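Local coordinates for uncharacterized protein (Corynebacterium diphtheriae, PDB 3LMM), which is of unknown function but is probably a transcriptional regulator, joining a cobalt-holding Schlafen AlbA_2-type domain to a helicase-recG-like region and helix-turn-helix-related C-terminal regions, at residues L306-N315 / A354-Y363; R189-W199 / E261-E272. All coordinates share one frame; numbering follows the deposited sequence.

Interaction 1 of 2, residues L306-N315 / A354-Y363; sequences LNAMIHRDWN and ARYPALADLY
With CG1 of Ile310 anti to its own carbonyl carbon (chi1 -68°), that branch lies over one face of the Tyr363 ring, a CH-pi contact 3.8 Å from CG1 to the ring centroid. It belongs to an obliquely antiparallel helix pair in what is probably a histidine-kinase-like ATPase fold: helix segments 306-311 and 357-363 meet at 139°, axes 9.6 Å apart. The other branch, CG2, packs on Ala360, while CG of selenomethionine Met309 meets the Tyr363 hydroxyl.

Past the helix end the chain runs on, and the Trp314 indole folds back toward the last helical turn. Leu359 CD1 touches both Ile310 O and Trp314 NE1. That nitrogen also donates to Met309 O (3.2 Å from NE1), from above the carbonyl plane. His311 is held by ND1 donating to Asn307 O in the carbonyl plane, and its ring meets the Ala354 methyl. Tyr356 OH points at Asp313 O, a doubtful bond because the modelled separation is too short.

Arg355, bent at chi3, brings its guanidinium edge to the C-terminal end of helix 298-311. NH1 bonds Gly338 O, and NE donates to His311 O at 3.2 Å, nearly straight at 171°.

Interaction 2 of 2, residues R189-W199 / E261-E272; sequences RPAALALARKW and EKSCLEQLDYLE
Leu195 CD1 rests 4.4 Å from Leu265 CB and close to Glu266 CA, and its CD2 reaches Asp269 CG. One turn further along, Trp199 and Leu265 lie alongside each other, pointing opposite ways, with CZ3 4.1 Å from Leu265 CD2; the indole is a knob in the hole formed by Leu265, Leu268, Asp269 and Glu272. This is a crossed helix pair, segment axes at 63° with a closest approach of 8.9 Å, and Phe232 of helix 226-232 backs it, touching both Ala192 and Leu265. The six-membered end of the indole does the touching, while its NE1 lies farther out and is linked through a water to Asp269 OD1.

At the other end, Ala192 sets its methyl 3.4 Å from Ser263 OG, and the packing turns polar. Ser263 and Glu266 form the capping box that begins helix 264-278; the return bond from Glu266 N to Ser263 OG is weak. Glu266 OE1 takes three bonds: Ser263 OG on its anti lone pair, Ser263 N from above the carboxylate plane, and Arg189 NH2 on its syn lone pair at 3.0 Å and 171°.

NH2 of Arg189 also forms a salt bridge to Glu266 OE2 (2.8 Å), and Glu261 O lies over the guanidinium face without a hydrogen bond. With the Arg189 cation and two Ser263 donors around it, the buried Glu266 carboxylate probably stays ionised and fixed in orientation.

From the N terminus, helix 190-199 comes first. The chain then makes helices 208-214 and 226-232 and strands 240-245 and 252-256 before helix 264-278 returns to close interaction 2, a loop of 61 residues. Helix 298-311 follows, and strands 320-325 and 330-336 are built before 354-363 closes interaction 1, 38 residues on. The two loops run in series, neither nesting nor crossing, yet all four strands join one six-stranded mixed sheet. The contacts touch where helices 264-278 and 298-311 pack, Cys264 against Trp314 and Leu268 against Leu306. Helix 226-232 bridges them too, Leu231 touching both Leu265 and Tyr363.

Interaction 1 of 2, residues L306-N315 / A354-Y363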
loop_
_atom_site.group_PDB
_atom_site.type_symbol
_atom_site.label_atom_id
_atom_site.label_comp_id
_atom_site.label_asym_id
_atom_site.label_seq_id
_atom_site.Cartn_x
_atom_site.Cartn_y
_atom_site.Cartn_z
ATOM N N LEU A 306 -3.307 5.779 11.879
ATOM C CA LEU A 306 -1.960 5.783 11.349
ATOM C C LEU A 306 -1.919 6.548 10.041
ATOM O O LEU A 306 -0.964 7.258 9.755
ATOM C CB LEU A 306 -1.478 4.361 11.110
ATOM C CG LEU A 306 -1.352 3.557 12.382
ATOM C CD1 LEU A 306 -1.063 2.122 12.043
ATOM C CD2 LEU A 306 -0.258 4.146 13.259
ATOM N N ASN A 307 -2.969 6.409 9.248
ATOM C CA ASN A 307 -2.990 7.074 7.972
ATOM C C ASN A 307 -2.803 8.566 8.073
ATOM O O ASN A 307 -2.022 9.150 7.317
ATOM C CB ASN A 307 -4.265 6.736 7.222
ATOM C CG ASN A 307 -3.975 6.161 5.855
ATOM O OD1 ASN A 307 -3.124 5.268 5.711
ATOM N ND2 ASN A 307 -4.677 6.664 4.836
ATOM N N ALA A 308 -3.512 9.191 9.001
ATOM C CA ALA A 308 -3.390 10.631 9.204
ATOM C C ALA A 308 -2.011 10.923 9.800
ATOM O O ALA A 308 -1.281 11.775 9.307
ATOM C CB ALA A 308 -4.482 11.105 10.145
HETATM N N MSE A 309 -1.665 10.184 10.849
HETATM C CA MSE A 309 -0.392 10.333 11.545
HETATM C C MSE A 309 0.814 10.280 10.613
HETATM O O MSE A 309 1.898 10.746 10.959
HETATM C CB MSE A 309 -0.270 9.223 12.583
HETATM C CG MSE A 309 0.532 9.580 13.795
HETATM SE SE MSE A 309 -0.364 10.946 14.775
HETATM C CE MSE A 309 1.165 11.481 15.851
ATOM N N ILE A 310 0.612 9.712 9.431
ATOM C CA ILE A 310 1.667 9.554 8.438
ATOM C C ILE A 310 1.576 10.531 7.274
ATOM O O ILE A 310 2.596 10.980 6.771
ATOM C CB ILE A 310 1.647 8.112 7.868
ATOM C CG1 ILE A 310 2.057 7.127 8.967
ATOM C CG2 ILE A 310 2.551 7.997 6.659
ATOM C CD1 ILE A 310 2.100 5.676 8.527
ATOM N N HIS A 311 0.362 10.849 6.838
ATOM C CA HIS A 311 0.195 11.756 5.711
ATOM C C HIS A 311 -0.253 13.153 6.087
ATOM O O HIS A 311 -0.568 13.958 5.220
ATOM C CB HIS A 311 -0.763 11.150 4.693
ATOM C CG HIS A 311 -0.287 9.839 4.146
ATOM N ND1 HIS A 311 -0.293 8.679 4.891
ATOM C CD2 HIS A 311 0.264 9.517 2.954
ATOM C CE1 HIS A 311 0.233 7.695 4.179
ATOM N NE2 HIS A 311 0.580 8.180 2.999
ATOM N N ARG A 312 -0.276 13.431 7.389
ATOM C CA ARG A 312 -0.642 14.735 7.955
ATOM C C ARG A 312 0.226 15.790 7.284
ATOM O O ARG A 312 1.178 15.458 6.580
ATOM C CB ARG A 312 -0.322 14.695 9.441
ATOM C CG ARG A 312 -0.558 15.957 10.191
ATOM C CD ARG A 312 0.008 15.783 11.574
ATOM N NE ARG A 312 -0.406 16.816 12.513
ATOM C CZ ARG A 312 -0.370 18.120 12.273
ATOM N NH1 ARG A 312 0.060 18.575 11.099
ATOM N NH2 ARG A 312 -0.756 18.964 13.223
ATOM N N ASP A 313 -0.079 17.063 7.487
ATOM C CA ASP A 313 0.775 18.063 6.873
ATOM C C ASP A 313 2.045 18.235 7.736
ATOM O O ASP A 313 3.115 18.537 7.216
ATOM C CB ASP A 313 0.047 19.396 6.707
ATOM C CG ASP A 313 0.803 20.366 5.799
ATOM O OD1 ASP A 313 0.164 21.044 4.966
ATOM O OD2 ASP A 313 2.040 20.462 5.912
ATOM N N TRP A 314 1.941 18.021 9.043
ATOM C CA TRP A 314 3.102 18.129 9.926
ATOM C C TRP A 314 3.817 19.449 9.910
ATOM O O TRP A 314 4.650 19.728 10.777
ATOM C CB TRP A 314 4.120 17.026 9.638
ATOM C CG TRP A 314 3.723 15.747 10.245
ATOM C CD1 TRP A 314 3.703 14.531 9.638
ATOM C CD2 TRP A 314 3.231 15.540 11.572
ATOM N NE1 TRP A 314 3.215 13.580 10.493
ATOM C CE2 TRP A 314 2.909 14.175 11.689
ATOM C CE3 TRP A 314 3.000 16.384 12.664
ATOM C CZ2 TRP A 314 2.400 13.622 12.871
ATOM C CZ3 TRP A 314 2.491 15.840 13.834
ATOM C CH2 TRP A 314 2.185 14.474 13.926
ATOM N N ASN A 315 3.519 20.264 8.914
ATOM C CA ASN A 315 4.140 21.567 8.850
ATOM C C ASN A 315 3.116 22.533 9.420
ATOM O O ASN A 315 3.446 23.672 9.745
ATOM C CB ASN A 315 4.488 21.942 7.411
ATOM C CG ASN A 315 5.070 23.343 7.301
ATOM O OD1 ASN A 315 4.496 24.209 6.647
ATOM N ND2 ASN A 315 6.215 23.569 7.950
ATOM N N ALA A 354 3.397 8.805 -0.765
ATOM C CA ALA A 354 3.049 9.548 0.442
ATOM C C ALA A 354 3.699 10.922 0.471
ATOM O O ALA A 354 4.684 11.157 -0.215
ATOM C CB ALA A 354 3.453 8.757 1.670
ATOM N N ARG A 355 3.132 11.824 1.266
ATOM C CA ARG A 355 3.661 13.173 1.381
ATOM C C ARG A 355 5.086 13.106 1.930
ATOM O O ARG A 355 6.016 13.730 1.402
ATOM C CB ARG A 355 2.795 14.008 2.323
ATOM C CG ARG A 355 3.278 15.433 2.526
ATOM C CD ARG A 355 2.576 16.076 3.698
ATOM N NE ARG A 355 1.123 16.060 3.552
ATOM C CZ ARG A 355 0.445 16.788 2.666
ATOM N NH1 ARG A 355 -0.882 16.709 2.594
ATOM N NH2 ARG A 355 1.093 17.604 1.847
ATOM N N TYR A 356 5.262 12.334 2.990
ATOM C CA TYR A 356 6.568 12.204 3.590
ATOM C C TYR A 356 7.048 10.758 3.505
ATOM O O TYR A 356 6.948 9.992 4.469
ATOM C CB TYR A 356 6.509 12.664 5.050
ATOM C CG TYR A 356 6.105 14.114 5.230
ATOM C CD1 TYR A 356 6.901 15.136 4.731
ATOM C CD2 TYR A 356 4.943 14.460 5.921
ATOM C CE1 TYR A 356 6.562 16.469 4.912
ATOM C CE2 TYR A 356 4.583 15.795 6.119
ATOM C CZ TYR A 356 5.402 16.799 5.611
ATOM O OH TYR A 356 5.091 18.132 5.797
ATOM N N PRO A 357 7.573 10.360 2.337
ATOM C CA PRO A 357 8.078 9.002 2.133
ATOM C C PRO A 357 8.979 8.563 3.286
ATOM O O PRO A 357 8.837 7.461 3.795
ATOM C CB PRO A 357 8.844 9.118 0.814
ATOM C CG PRO A 357 8.024 10.096 0.058
ATOM C CD PRO A 357 7.723 11.156 1.107
ATOM N N ALA A 358 9.889 9.435 3.700
ATOM C CA ALA A 358 10.772 9.114 4.805
ATOM C C ALA A 358 9.972 8.698 6.047
ATOM O O ALA A 358 10.248 7.663 6.659
ATOM C CB ALA A 358 11.656 10.306 5.127
ATOM N N LEU A 359 8.973 9.496 6.410
ATOM C CA LEU A 359 8.146 9.216 7.588
ATOM C C LEU A 359 7.427 7.897 7.405
ATOM O O LEU A 359 7.349 7.083 8.327
ATOM C CB LEU A 359 7.098 10.320 7.787
ATOM C CG LEU A 359 6.569 10.726 9.173
ATOM C CD1 LEU A 359 5.051 10.744 9.115
ATOM C CD2 LEU A 359 7.064 9.792 10.260
ATOM N N ALA A 360 6.883 7.702 6.211
ATOM C CA ALA A 360 6.173 6.475 5.915
ATOM C C ALA A 360 7.119 5.314 6.147
ATOM O O ALA A 360 6.836 4.433 6.955
ATOM C CB ALA A 360 5.688 6.471 4.481
ATOM N N ASP A 361 8.260 5.319 5.468
ATOM C CA ASP A 361 9.179 4.214 5.653
ATOM C C ASP A 361 9.523 3.919 7.112
ATOM O O ASP A 361 9.631 2.754 7.491
ATOM C CB ASP A 361 10.478 4.420 4.897
ATOM C CG ASP A 361 11.432 3.277 5.125
ATOM O OD1 ASP A 361 11.096 2.153 4.690
ATOM O OD2 ASP A 361 12.495 3.486 5.760
ATOM N N LEU A 362 9.707 4.957 7.923
ATOM C CA LEU A 362 10.042 4.752 9.321
ATOM C C LEU A 362 8.953 3.964 10.028
ATOM O O LEU A 362 9.247 3.114 10.871
ATOM C CB LEU A 362 10.251 6.089 10.027
ATOM C CG LEU A 362 10.770 6.008 11.465
ATOM C CD1 LEU A 362 12.118 5.304 11.517
ATOM C CD2 LEU A 362 10.871 7.416 12.027
ATOM N N TYR A 363 7.693 4.233 9.693
ATOM C CA TYR A 363 6.580 3.510 10.327
ATOM C C TYR A 363 6.572 2.045 9.890
ATOM O O TYR A 363 6.200 1.165 10.663
ATOM C CB TYR A 363 5.240 4.172 9.980
ATOM C CG TYR A 363 4.828 5.278 10.922
ATOM C CD1 TYR A 363 4.187 5.000 12.130
ATOM C CD2 TYR A 363 5.066 6.606 10.596
ATOM C CE1 TYR A 363 3.784 6.029 12.990
ATOM C CE2 TYR A 363 4.672 7.640 11.441
ATOM C CZ TYR A 363 4.029 7.353 12.636
ATOM O OH TYR A 363 3.622 8.411 13.433
#

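Interaction 2 of 2, residues R189-W199 / E261-E272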
loop_
_atom_site.group_PDB
_atom_site.type_symbol
_atom_site.label_atom_id
_atom_site.label_comp_id
_atom_site.label_asym_id
_atom_site.label_seq_id
_atom_site.Cartn_x
_atom_site.Cartn_y
_atom_site.Cartn_z
ATOM N N ARG A 189 12.951 9.653 23.941
ATOM C CA ARG A 189 12.321 9.324 25.215
ATOM C C ARG A 189 12.236 7.820 25.412
ATOM O O ARG A 189 11.880 7.082 24.494
ATOM C CB ARG A 189 10.916 9.930 25.278
ATOM C CG ARG A 189 10.767 11.195 24.446
ATOM C CD ARG A 189 9.467 11.907 24.730
ATOM N NE ARG A 189 9.517 12.606 26.000
ATOM C CZ ARG A 189 8.600 12.479 26.949
ATOM N NH1 ARG A 189 8.714 13.162 28.086
ATOM N NH2 ARG A 189 7.572 11.659 26.767
ATOM N N PRO A 190 12.570 7.344 26.617
ATOM C CA PRO A 190 12.510 5.906 26.891
ATOM C C PRO A 190 11.106 5.341 26.699
ATOM O O PRO A 190 10.937 4.195 26.293
ATOM C CB PRO A 190 12.984 5.816 28.337
ATOM C CG PRO A 190 12.589 7.164 28.904
ATOM C CD PRO A 190 13.012 8.088 27.807
ATOM N N ALA A 191 10.108 6.165 26.991
ATOM C CA ALA A 191 8.717 5.764 26.855
ATOM C C ALA A 191 8.385 5.431 25.407
ATOM O O ALA A 191 7.655 4.473 25.116
ATOM C CB ALA A 191 7.806 6.875 27.343
ATOM N N ALA A 192 8.916 6.242 24.498
ATOM C CA ALA A 192 8.688 6.060 23.071
ATOM C C ALA A 192 9.394 4.792 22.612
ATOM O O ALA A 192 8.840 4.009 21.840
ATOM C CB ALA A 192 9.222 7.254 22.311
ATOM N N LEU A 193 10.619 4.605 23.090
ATOM C CA LEU A 193 11.382 3.435 22.722
ATOM C C LEU A 193 10.707 2.201 23.263
ATOM O O LEU A 193 10.639 1.164 22.594
ATOM C CB LEU A 193 12.792 3.531 23.277
ATOM C CG LEU A 193 13.684 4.430 22.438
ATOM C CD1 LEU A 193 14.908 4.825 23.221
ATOM C CD2 LEU A 193 14.060 3.712 21.158
ATOM N N ALA A 194 10.208 2.307 24.488
ATOM C CA ALA A 194 9.535 1.176 25.120
ATOM C C ALA A 194 8.350 0.740 24.254
ATOM O O ALA A 194 8.116 -0.457 24.059
ATOM C CB ALA A 194 9.062 1.572 26.500
ATOM N N LEU A 195 7.623 1.731 23.741
ATOM C CA LEU A 195 6.468 1.512 22.893
ATOM C C LEU A 195 6.824 0.759 21.637
ATOM O O LEU A 195 6.118 -0.161 21.238
ATOM C CB LEU A 195 5.870 2.849 22.496
ATOM C CG LEU A 195 4.745 3.331 23.380
ATOM C CD1 LEU A 195 4.377 4.757 23.036
ATOM C CD2 LEU A 195 3.573 2.399 23.186
ATOM N N ALA A 196 7.912 1.179 21.004
ATOM C CA ALA A 196 8.360 0.552 19.772
ATOM C C ALA A 196 8.678 -0.903 20.033
ATOM O O ALA A 196 8.392 -1.758 19.200
ATOM C CB ALA A 196 9.577 1.264 19.249
ATOM N N ARG A 197 9.255 -1.174 21.204
ATOM C CA ARG A 197 9.627 -2.529 21.599
ATOM C C ARG A 197 8.433 -3.418 21.888
ATOM O O ARG A 197 8.461 -4.616 21.603
ATOM C CB ARG A 197 10.501 -2.509 22.850
ATOM C CG ARG A 197 11.842 -1.883 22.664
ATOM C CD ARG A 197 12.560 -1.729 23.992
ATOM N NE ARG A 197 13.931 -1.296 23.767
ATOM C CZ ARG A 197 14.815 -2.013 23.083
ATOM N NH1 ARG A 197 14.459 -3.192 22.581
ATOM N NH2 ARG A 197 16.034 -1.536 22.866
ATOM N N LYS A 198 7.388 -2.853 22.476
ATOM C CA LYS A 198 6.243 -3.683 22.777
ATOM C C LYS A 198 5.407 -3.900 21.529
ATOM O O LYS A 198 4.551 -4.775 21.508
ATOM C CB LYS A 198 5.402 -3.073 23.896
ATOM C CG LYS A 198 4.560 -1.918 23.465
ATOM C CD LYS A 198 3.099 -2.172 23.796
ATOM C CE LYS A 198 2.867 -2.307 25.285
ATOM N NZ LYS A 198 1.412 -2.336 25.553
ATOM N N TRP A 199 5.666 -3.121 20.480
ATOM C CA TRP A 199 4.917 -3.281 19.232
ATOM C C TRP A 199 5.618 -4.182 18.217
ATOM O O TRP A 199 4.996 -4.633 17.252
ATOM C CB TRP A 199 4.627 -1.927 18.578
ATOM C CG TRP A 199 3.513 -1.150 19.231
ATOM C CD1 TRP A 199 2.399 -1.657 19.838
ATOM C CD2 TRP A 199 3.400 0.275 19.313
ATOM N NE1 TRP A 199 1.605 -0.636 20.293
ATOM C CE2 TRP A 199 2.195 0.561 19.985
ATOM C CE3 TRP A 199 4.201 1.340 18.882
ATOM C CZ2 TRP A 199 1.772 1.869 20.238
ATOM C CZ3 TRP A 199 3.780 2.639 19.134
ATOM C CH2 TRP A 199 2.577 2.892 19.806
ATOM N N GLU A 261 4.500 17.165 25.612
ATOM C CA GLU A 261 5.866 16.699 25.816
ATOM C C GLU A 261 6.035 15.271 25.328
ATOM O O GLU A 261 7.113 14.701 25.446
ATOM C CB GLU A 261 6.254 16.770 27.292
ATOM C CG GLU A 261 5.549 17.857 28.078
ATOM C CD GLU A 261 4.214 17.381 28.607
ATOM O OE1 GLU A 261 4.188 16.303 29.255
ATOM O OE2 GLU A 261 3.199 18.088 28.400
ATOM N N LYS A 262 4.971 14.688 24.789
ATOM C CA LYS A 262 5.041 13.318 24.295
ATOM C C LYS A 262 5.357 13.274 22.805
ATOM O O LYS A 262 4.975 14.162 22.043
ATOM C CB LYS A 262 3.722 12.578 24.555
ATOM C CG LYS A 262 3.320 12.521 26.026
ATOM C CD LYS A 262 2.179 11.526 26.304
ATOM C CE LYS A 262 1.954 11.353 27.815
ATOM N NZ LYS A 262 1.068 10.203 28.175
ATOM N N SER A 263 6.076 12.232 22.408
ATOM C CA SER A 263 6.446 12.023 21.019
ATOM C C SER A 263 5.191 11.562 20.275
ATOM O O SER A 263 4.177 11.248 20.903
ATOM C CB SER A 263 7.528 10.952 20.938
ATOM O OG SER A 263 7.097 9.751 21.542
ATOM N N CYS A 264 5.249 11.517 18.946
ATOM C CA CYS A 264 4.090 11.093 18.170
ATOM C C CYS A 264 3.680 9.675 18.521
ATOM O O CYS A 264 2.495 9.375 18.599
ATOM C CB CYS A 264 4.381 11.172 16.674
ATOM S SG CYS A 264 4.239 12.832 15.972
ATOM N N LEU A 265 4.662 8.802 18.721
ATOM C CA LEU A 265 4.368 7.421 19.068
ATOM C C LEU A 265 3.592 7.382 20.382
ATOM O O LEU A 265 2.640 6.607 20.543
ATOM C CB LEU A 265 5.655 6.619 19.224
ATOM C CG LEU A 265 6.471 6.409 17.960
ATOM C CD1 LEU A 265 7.775 5.722 18.320
ATOM C CD2 LEU A 265 5.688 5.592 16.953
ATOM N N GLU A 266 4.017 8.219 21.325
ATOM C CA GLU A 266 3.366 8.294 22.618
ATOM C C GLU A 266 1.982 8.882 22.420
ATOM O O GLU A 266 0.990 8.370 22.949
ATOM C CB GLU A 266 4.184 9.164 23.562
ATOM C CG GLU A 266 5.436 8.476 24.043
ATOM C CD GLU A 266 6.339 9.394 24.827
ATOM O OE1 GLU A 266 7.032 10.233 24.204
ATOM O OE2 GLU A 266 6.356 9.285 26.073
ATOM N N GLN A 267 1.911 9.953 21.642
ATOM C CA GLN A 267 0.628 10.567 21.393
ATOM C C GLN A 267 -0.279 9.628 20.625
ATOM O O GLN A 267 -1.467 9.543 20.917
ATOM C CB GLN A 267 0.811 11.892 20.659
ATOM C CG GLN A 267 1.223 13.017 21.591
ATOM C CD GLN A 267 1.315 14.349 20.882
ATOM O OE1 GLN A 267 0.371 14.785 20.215
ATOM N NE2 GLN A 267 2.454 15.016 21.033
ATOM N N LEU A 268 0.266 8.903 19.658
ATOM C CA LEU A 268 -0.568 7.969 18.898
ATOM C C LEU A 268 -1.165 6.940 19.856
ATOM O O LEU A 268 -2.377 6.717 19.873
ATOM C CB LEU A 268 0.250 7.231 17.845
ATOM C CG LEU A 268 -0.532 6.090 17.196
ATOM C CD1 LEU A 268 -1.304 6.587 15.973
ATOM C CD2 LEU A 268 0.452 4.998 16.791
ATOM N N ASP A 269 -0.297 6.320 20.649
ATOM C CA ASP A 269 -0.743 5.337 21.606
ATOM C C ASP A 269 -1.825 5.918 22.515
ATOM O O ASP A 269 -2.896 5.335 22.668
ATOM C CB ASP A 269 0.425 4.845 22.456
ATOM C CG ASP A 269 -0.020 3.872 23.526
ATOM O OD1 ASP A 269 -0.615 2.830 23.151
ATOM O OD2 ASP A 269 0.222 4.143 24.728
ATOM N N TYR A 270 -1.543 7.068 23.112
ATOM C CA TYR A 270 -2.484 7.702 24.017
ATOM C C TYR A 270 -3.863 7.826 23.383
ATOM O O TYR A 270 -4.870 7.612 24.051
ATOM C CB TYR A 270 -1.970 9.080 24.413
ATOM C CG TYR A 270 -2.662 9.682 25.614
ATOM C CD1 TYR A 270 -2.411 9.212 26.902
ATOM C CD2 TYR A 270 -3.554 10.741 25.466
ATOM C CE1 TYR A 270 -3.030 9.788 28.014
ATOM C CE2 TYR A 270 -4.178 11.320 26.568
ATOM C CZ TYR A 270 -3.911 10.841 27.837
ATOM O OH TYR A 270 -4.530 11.427 28.917
ATOM N N LEU A 271 -3.916 8.165 22.098
ATOM C CA LEU A 271 -5.197 8.296 21.409
ATOM C C LEU A 271 -5.827 6.915 21.197
ATOM O O LEU A 271 -7.008 6.715 21.483
ATOM C CB LEU A 271 -4.998 8.994 20.065
ATOM C CG LEU A 271 -5.913 10.195 19.838
ATOM C CD1 LEU A 271 -7.343 9.734 19.843
ATOM C CD2 LEU A 271 -5.678 11.238 20.929
ATOM N N GLU A 272 -5.031 5.970 20.696
ATOM C CA GLU A 272 -5.498 4.603 20.473
ATOM C C GLU A 272 -6.085 4.020 21.758
ATOM O O GLU A 272 -7.145 3.402 21.742
ATOM C CB GLU A 272 -4.344 3.713 19.998
ATOM C CG GLU A 272 -3.866 3.989 18.577
ATOM C CD GLU A 272 -2.769 3.029 18.120
ATOM O OE1 GLU A 272 -1.725 2.941 18.806
ATOM O OE2 GLU A 272 -2.946 2.367 17.071
HETATM O O HOH W 1 -0.196 -0.356 23.023
#